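Local coordinates for protein thermophilic dibenzothiophene desulfurization enzyme C (Paenibacillus sp. A11-2, PDB 5XDC) that probably oxidises dibenzothiophene to its sulfoxide and then its sulfone, using reduced FMN and molecular oxygen, as a tetrameric flavin monooxygenase, at residues G161-V173 and I184-V198. Numbering follows the deposited sequence.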
ATOM      1  N   GLY B 161       9.227  24.360  22.448  1.00 17.20           N
ATOM      2  CA  GLY B 161       8.803  25.713  22.722  1.00 21.34           C
ATOM      3  C   GLY B 161       9.441  26.316  23.951  1.00 23.61           C
ATOM      4  O   GLY B 161       8.876  27.237  24.547  1.00 23.73           O
ATOM      5  N   SER B 162      10.628  25.847  24.324  1.00 22.41           N
ATOM      6  CA  SER B 162      11.240  26.299  25.564  1.00 21.83           C
ATOM      7  C   SER B 162      11.908  27.661  25.445  1.00 19.71           C
ATOM      8  O   SER B 162      12.245  28.252  26.471  1.00 24.09           O
ATOM      9  CB  SER B 162      12.265  25.263  26.058  1.00 22.23           C
ATOM     10  OG  SER B 162      13.232  24.967  25.073  1.00 31.70           O
ATOM     11  N   ALA B 163      12.095  28.182  24.240  1.00 17.86           N
ATOM     12  CA  ALA B 163      12.683  29.501  24.058  1.00 18.97           C
ATOM     13  C   ALA B 163      11.578  30.538  23.970  1.00 17.58           C
ATOM     14  O   ALA B 163      10.507  30.269  23.422  1.00 16.50           O
ATOM     15  CB  ALA B 163      13.531  29.556  22.785  1.00 19.78           C
ATOM     16  N   ASP B 164      11.840  31.727  24.510  1.00 17.80           N
ATOM     17  CA  ASP B 164      10.864  32.820  24.457  1.00 16.00           C
ATOM     18  C   ASP B 164       9.540  32.424  25.119  1.00 16.81           C
ATOM     19  O   ASP B 164       8.477  32.920  24.754  1.00 19.36           O
ATOM     20  CB  ASP B 164      10.635  33.260  23.008  1.00 17.09           C
ATOM     21  CG  ASP B 164       9.701  34.463  22.881  1.00 23.85           C
ATOM     22  OD1 ASP B 164       9.926  35.479  23.584  1.00 20.36           O
ATOM     23  OD2 ASP B 164       8.749  34.397  22.065  1.00 19.32           O
ATOM     24  N   ALA B 165       9.593  31.541  26.108  1.00 15.36           N
ATOM     25  CA  ALA B 165       8.401  31.076  26.811  1.00 15.78           C
ATOM     26  C   ALA B 165       8.163  31.926  28.051  1.00 16.24           C
ATOM     27  O   ALA B 165       9.071  32.106  28.869  1.00 20.76           O
ATOM     28  CB  ALA B 165       8.556  29.613  27.225  1.00 16.67           C
ATOM     29  N   ASP B 166       6.935  32.431  28.203  1.00 14.41           N
ATOM     30  CA  ASP B 166       6.624  33.206  29.399  1.00 13.90           C
ATOM     31  C   ASP B 166       6.586  32.344  30.648  1.00 15.79           C
ATOM     32  O   ASP B 166       6.939  32.817  31.737  1.00 16.85           O
ATOM     33  CB  ASP B 166       5.301  33.940  29.200  1.00 16.09           C
ATOM     34  CG  ASP B 166       5.365  34.893  28.043  1.00 20.34           C
ATOM     35  OD1 ASP B 166       5.850  36.016  28.244  1.00 20.94           O
ATOM     36  OD2 ASP B 166       4.982  34.525  26.919  1.00 16.33           O
ATOM     37  N   ARG B 167       6.142  31.093  30.523  1.00 14.06           N
ATOM     38  CA  ARG B 167       6.164  30.109  31.585  1.00 12.49           C
ATOM     39  C   ARG B 167       6.540  28.773  30.959  1.00 13.64           C
ATOM     40  O   ARG B 167       6.224  28.511  29.792  1.00 14.97           O
ATOM     41  CB  ARG B 167       4.808  29.964  32.303  1.00 15.10           C
ATOM     42  CG  ARG B 167       4.365  31.162  33.154  1.00 15.69           C
ATOM     43  CD  ARG B 167       5.273  31.312  34.352  1.00 21.52           C
ATOM     44  NE  ARG B 167       4.824  32.320  35.317  1.00 17.68           N
ATOM     45  CZ  ARG B 167       5.092  33.621  35.240  1.00 19.14           C
ATOM     46  NH1 ARG B 167       5.794  34.115  34.239  1.00 18.91           N
ATOM     47  NH2 ARG B 167       4.667  34.444  36.196  1.00 20.33           N
ATOM     48  N   LEU B 168       7.229  27.952  31.741  1.00 15.34           N
ATOM     49  CA  LEU B 168       7.554  26.577  31.390  1.00 13.72           C
ATOM     50  C   LEU B 168       6.758  25.615  32.261  1.00 15.17           C
ATOM     51  O   LEU B 168       6.745  25.738  33.492  1.00 15.54           O
ATOM     52  CB  LEU B 168       9.047  26.287  31.573  1.00 16.06           C
ATOM     53  CG  LEU B 168      10.002  27.090  30.707  1.00 15.23           C
ATOM     54  CD1 LEU B 168      11.449  26.833  31.124  1.00 18.46           C
ATOM     55  CD2 LEU B 168       9.801  26.729  29.256  1.00 19.27           C
ATOM     56  N   LEU B 169       6.122  24.642  31.622  1.00 13.31           N
ATOM     57  CA  LEU B 169       5.562  23.498  32.315  1.00 13.14           C
ATOM     58  C   LEU B 169       6.675  22.484  32.541  1.00 14.15           C
ATOM     59  O   LEU B 169       7.188  21.894  31.584  1.00 14.12           O
ATOM     60  CB  LEU B 169       4.418  22.912  31.489  1.00 15.47           C
ATOM     61  CG  LEU B 169       3.727  21.680  32.056  1.00 16.08           C
ATOM     62  CD1 LEU B 169       3.051  21.995  33.412  1.00 16.86           C
ATOM     63  CD2 LEU B 169       2.709  21.115  31.052  1.00 16.54           C
ATOM     64  N   VAL B 170       7.049  22.269  33.798  1.00 13.10           N
ATOM     65  CA  VAL B 170       8.239  21.495  34.147  1.00 13.51           C
ATOM     66  C   VAL B 170       7.808  20.229  34.873  1.00 16.00           C
ATOM     67  O   VAL B 170       6.847  20.241  35.653  1.00 15.77           O
ATOM     68  CB  VAL B 170       9.213  22.333  35.008  1.00 16.30           C
ATOM     69  CG1 VAL B 170      10.393  21.507  35.441  1.00 31.13           C
ATOM     70  CG2 VAL B 170       9.689  23.552  34.248  1.00 16.01           C
ATOM     71  N   PHE B 171       8.514  19.127  34.598  1.00 13.89           N
ATOM     72  CA  PHE B 171       8.292  17.842  35.244  1.00 13.74           C
ATOM     73  C   PHE B 171       9.590  17.338  35.851  1.00 14.42           C
ATOM     74  O   PHE B 171      10.654  17.458  35.237  1.00 17.72           O
ATOM     75  CB  PHE B 171       7.771  16.815  34.249  1.00 19.75           C
ATOM     76  CG  PHE B 171       6.396  17.117  33.735  1.00 14.70           C
ATOM     77  CD1 PHE B 171       6.214  17.989  32.684  1.00 17.56           C
ATOM     78  CD2 PHE B 171       5.292  16.511  34.293  1.00 18.88           C
ATOM     79  CE1 PHE B 171       4.943  18.270  32.209  1.00 19.68           C
ATOM     80  CE2 PHE B 171       4.018  16.798  33.814  1.00 16.77           C
ATOM     81  CZ  PHE B 171       3.857  17.666  32.770  1.00 16.72           C
ATOM     82  N   ALA B 172       9.492  16.750  37.043  1.00 17.53           N
ATOM     83  CA  ALA B 172      10.652  16.191  37.729  1.00 20.67           C
ATOM     84  C   ALA B 172      10.195  15.039  38.606  1.00 17.23           C
ATOM     85  O   ALA B 172       9.003  14.880  38.884  1.00 21.03           O
ATOM     86  CB  ALA B 172      11.377  17.250  38.568  1.00 18.77           C
ATOM     87  N   VAL B 173      11.156  14.217  39.037  1.00 19.32           N
ATOM     88  CA  VAL B 173      10.881  13.083  39.916  1.00 15.86           C
ATOM     89  C   VAL B 173      11.477  13.366  41.286  1.00 18.57           C
ATOM     90  O   VAL B 173      12.633  13.792  41.391  1.00 22.67           O
ATOM     91  CB  VAL B 173      11.441  11.764  39.361  1.00 26.49           C
ATOM     92  CG1 VAL B 173      10.602  11.319  38.191  1.00 31.85           C
ATOM     93  CG2 VAL B 173      12.904  11.926  38.964  1.00 27.43           C
ATOM     94  N   ILE B 184       6.228  11.872  40.453  1.00 21.47           N
ATOM     95  CA  ILE B 184       6.332  12.947  39.475  1.00 14.61           C
ATOM     96  C   ILE B 184       5.744  14.221  40.055  1.00 17.40           C
ATOM     97  O   ILE B 184       4.607  14.231  40.540  1.00 20.62           O
ATOM     98  CB  ILE B 184       5.632  12.574  38.161  1.00 19.06           C
ATOM     99  CG1 ILE B 184       6.351  11.406  37.494  1.00 24.86           C
ATOM    100  CG2 ILE B 184       5.648  13.782  37.225  1.00 18.14           C
ATOM    101  CD1 ILE B 184       5.583  10.806  36.321  1.00 24.13           C
ATOM    102  N   VAL B 185       6.503  15.301  40.001  0.63 17.98           N
ATOM    103  CA  VAL B 185       5.970  16.616  40.322  0.63 20.35           C
ATOM    104  C   VAL B 185       5.984  17.453  39.059  0.63 21.24           C
ATOM    105  O   VAL B 185       6.873  17.335  38.201  0.63 18.99           O
ATOM    106  CB  VAL B 185       6.740  17.337  41.448  0.63 19.52           C
ATOM    107  CG1 VAL B 185       6.552  16.608  42.764  0.63 28.52           C
ATOM    108  CG2 VAL B 185       8.198  17.468  41.096  0.63 21.12           C
ATOM    109  N   ALA B 186       4.977  18.308  38.954  1.00 15.58           N
ATOM    110  CA  ALA B 186       4.806  19.214  37.840  1.00 15.59           C
ATOM    111  C   ALA B 186       4.619  20.613  38.393  1.00 15.14           C
ATOM    112  O   ALA B 186       4.066  20.791  39.480  1.00 16.63           O
ATOM    113  CB  ALA B 186       3.603  18.825  36.961  1.00 19.49           C
ATOM    114  N   ALA B 187       5.072  21.598  37.632  1.00 15.52           N
ATOM    115  CA  ALA B 187       4.971  22.986  38.061  1.00 16.38           C
ATOM    116  C   ALA B 187       4.969  23.885  36.840  1.00 16.09           C
ATOM    117  O   ALA B 187       5.389  23.492  35.746  1.00 17.01           O
ATOM    118  CB  ALA B 187       6.116  23.374  39.006  1.00 15.44           C
ATOM    119  N   LEU B 188       4.498  25.114  37.042  1.00 12.93           N
ATOM    120  CA  LEU B 188       4.489  26.139  36.003  1.00 13.46           C
ATOM    121  C   LEU B 188       5.313  27.308  36.525  1.00 17.93           C
ATOM    122  O   LEU B 188       4.907  27.962  37.497  1.00 16.68           O
ATOM    123  CB  LEU B 188       3.060  26.576  35.671  1.00 14.91           C
ATOM    124  CG  LEU B 188       2.928  27.494  34.464  1.00 14.62           C
ATOM    125  CD1 LEU B 188       3.152  26.746  33.180  1.00 13.65           C
ATOM    126  CD2 LEU B 188       1.567  28.149  34.414  1.00 16.85           C
ATOM    127  N   ILE B 189       6.468  27.560  35.904  1.00 14.91           N
ATOM    128  CA  ILE B 189       7.439  28.498  36.471  1.00 15.23           C
ATOM    129  C   ILE B 189       7.905  29.470  35.399  1.00 16.84           C
ATOM    130  O   ILE B 189       7.863  29.171  34.189  1.00 15.64           O
ATOM    131  CB  ILE B 189       8.643  27.762  37.109  1.00 13.60           C
ATOM    132  CG1 ILE B 189       9.480  27.025  36.054  1.00 15.98           C
ATOM    133  CG2 ILE B 189       8.168  26.825  38.179  1.00 15.89           C
ATOM    134  CD1 ILE B 189      10.827  26.557  36.569  1.00 16.02           C
ATOM    135  N   PRO B 190       8.369  30.653  35.806  1.00 17.38           N
ATOM    136  CA  PRO B 190       8.990  31.575  34.845  1.00 16.62           C
ATOM    137  C   PRO B 190      10.230  30.958  34.216  1.00 18.21           C
ATOM    138  O   PRO B 190      10.986  30.240  34.870  1.00 18.63           O
ATOM    139  CB  PRO B 190       9.348  32.802  35.701  1.00 19.74           C
ATOM    140  CG  PRO B 190       8.575  32.670  36.948  1.00 23.41           C
ATOM    141  CD  PRO B 190       8.356  31.211  37.173  1.00 18.15           C
ATOM    142  N   SER B 191      10.442  31.260  32.933  1.00 17.34           N
ATOM    143  CA  SER B 191      11.608  30.729  32.247  1.00 17.67           C
ATOM    144  C   SER B 191      12.898  31.422  32.671  1.00 21.12           C
ATOM    145  O   SER B 191      13.978  30.889  32.412  1.00 22.31           O
ATOM    146  CB  SER B 191      11.435  30.837  30.728  1.00 20.07           C
ATOM    147  OG  SER B 191      11.237  32.179  30.324  1.00 27.11           O
ATOM    148  N   ASP B 192      12.819  32.586  33.313  1.00 17.82           N
ATOM    149  CA  ASP B 192      14.005  33.249  33.844  1.00 19.43           C
ATOM    150  C   ASP B 192      14.165  33.051  35.352  1.00 23.08           C
ATOM    151  O   ASP B 192      14.922  33.787  35.992  1.00 24.52           O
ATOM    152  CB  ASP B 192      13.988  34.739  33.497  1.00 24.64           C
ATOM    153  CG  ASP B 192      12.796  35.477  34.080  1.00 24.73           C
ATOM    154  OD1 ASP B 192      11.937  34.856  34.748  1.00 24.74           O
ATOM    155  OD2 ASP B 192      12.716  36.703  33.864  1.00 35.87           O
ATOM    156  N   ARG B 193      13.477  32.075  35.931  1.00 19.96           N
ATOM    157  CA  ARG B 193      13.770  31.665  37.300  1.00 18.01           C
ATOM    158  C   ARG B 193      15.250  31.331  37.421  1.00 21.75           C
ATOM    159  O   ARG B 193      15.834  30.702  36.533  1.00 18.90           O
ATOM    160  CB  ARG B 193      12.898  30.465  37.679  1.00 16.01           C
ATOM    161  CG  ARG B 193      13.213  29.726  38.994  1.00 22.50           C
ATOM    162  CD  ARG B 193      12.874  30.494  40.256  1.00 21.07           C
ATOM    163  NE  ARG B 193      11.624  31.256  40.196  1.00 16.20           N
ATOM    164  CZ  ARG B 193      10.407  30.744  40.383  1.00 14.25           C
ATOM    165  NH1 ARG B 193      10.227  29.450  40.624  1.00 15.33           N
ATOM    166  NH2 ARG B 193       9.357  31.553  40.322  1.00 15.79           N
ATOM    167  N   ALA B 194      15.872  31.778  38.511  1.00 23.44           N
ATOM    168  CA  ALA B 194      17.297  31.520  38.722  1.00 19.51           C
ATOM    169  C   ALA B 194      17.608  30.038  38.579  1.00 14.21           C
ATOM    170  O   ALA B 194      16.940  29.187  39.170  1.00 15.71           O
ATOM    171  CB  ALA B 194      17.730  32.006  40.109  1.00 19.58           C
ATOM    172  N   GLY B 195      18.636  29.729  37.785  1.00 17.95           N
ATOM    173  CA  GLY B 195      19.064  28.365  37.590  1.00 20.38           C
ATOM    174  C   GLY B 195      18.528  27.711  36.332  1.00 14.99           C
ATOM    175  O   GLY B 195      18.987  26.617  35.985  1.00 18.03           O
ATOM    176  N   VAL B 196      17.572  28.335  35.655  1.00 17.91           N
ATOM    177  CA  VAL B 196      17.023  27.794  34.412  1.00 18.22           C
ATOM    178  C   VAL B 196      17.884  28.272  33.251  1.00 15.51           C
ATOM    179  O   VAL B 196      18.067  29.479  33.053  1.00 16.42           O
ATOM    180  CB  VAL B 196      15.561  28.216  34.214  1.00 16.98           C
ATOM    181  CG1 VAL B 196      15.052  27.749  32.833  1.00 15.77           C
ATOM    182  CG2 VAL B 196      14.686  27.633  35.324  1.00 19.31           C
ATOM    183  N   GLN B 197      18.394  27.328  32.459  1.00 17.19           N
ATOM    184  CA  GLN B 197      19.161  27.673  31.265  1.00 14.76           C
ATOM    185  C   GLN B 197      18.536  26.961  30.075  1.00 13.78           C
ATOM    186  O   GLN B 197      18.561  25.728  30.008  1.00 18.04           O
ATOM    187  CB  GLN B 197      20.637  27.296  31.412  1.00 20.53           C
ATOM    188  CG  GLN B 197      21.480  27.596  30.176  1.00 27.07           C
ATOM    189  CD  GLN B 197      21.528  29.073  29.838  1.00 41.38           C
ATOM    190  OE1 GLN B 197      21.926  29.902  30.664  1.00 37.41           O
ATOM    191  NE2 GLN B 197      21.126  29.413  28.613  1.00 37.39           N
ATOM    192  N   VAL B 198      17.955  27.739  29.170  1.00 16.76           N
ATOM    193  CA  VAL B 198      17.441  27.220  27.904  1.00 13.99           C
ATOM    194  C   VAL B 198      18.627  27.108  26.960  1.00 15.49           C
ATOM    195  O   VAL B 198      19.282  28.108  26.666  1.00 18.41           O
ATOM    196  CB  VAL B 198      16.357  28.139  27.330  1.00 17.46           C
ATOM    197  CG1 VAL B 198      15.859  27.613  25.989  1.00 17.96           C
ATOM    198  CG2 VAL B 198      15.215  28.277  28.324  1.00 18.44           C
TER
HETATM  199  O   HOH W   1       9.407  33.906  32.252  1.00 27.48           O
HETATM  200  O   HOH W   2       4.013  30.562  37.523  1.00 20.90           O
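Arg167 folds back over Pro190, with Pro190 CG 4.0 Å above the centre of one guanidinium face. The arginine chain leaves beside the backbone N (chi1 -69°) and bends at chi2, which lays CD against the peptide between Ile189 and Pro190 while CB meets Leu188 CD1 at 3.7 Å. Two polar ties fix the turn of the flat group: NH1 donates in the guanidinium plane to Asp166 O (3.0 Å), and NE reaches Leu188 O through a water. Replacing Arg167 by alanine is likely to strip the Pro190 ring of its flat cover and Asp166 O of this donor. Nearby, Ser191 OG, between its own backbone N and carbonyl carbon (chi1 59°), donates to Ala165 O at 2.6 Å, almost in line with the carbonyl; a second water joins Asp166 O to Ser191 N.

Beyond this end, strands 167-173 and 184-190 form an antiparallel beta hairpin in the acyl-CoA dehydrogenase-type middle domain, their N-to-C directions 152° apart. Paired bonds link Leu168 with Ile189, Val170 with Ala187 and Ala172 with Val185; Val170 N to Ala187 O is nearly straight (2.8 Å). On the face carrying these residues, Val170 CG2 packs on Ile189 CG1 at 3.9 Å, and Val222 of strand 220-222 touches Ala187 and Ile189. On the other face the Phe171 ring brings CE2 to 3.8 Å from Ala186 CB and receives Ile184 CG2 at its edge.

Tyr100 of helix 85-104 meets Phe171 edge-to-face and also touches Leu169 and Ala186. Leu169 lies next to Asn126 and Phe171 next to Ser129, residues that bind FMN in another structure of this protein, so this face probably backs the flavin site. Farther along, the 190-196 turns bring Val198 CG2 onto Ser162 O.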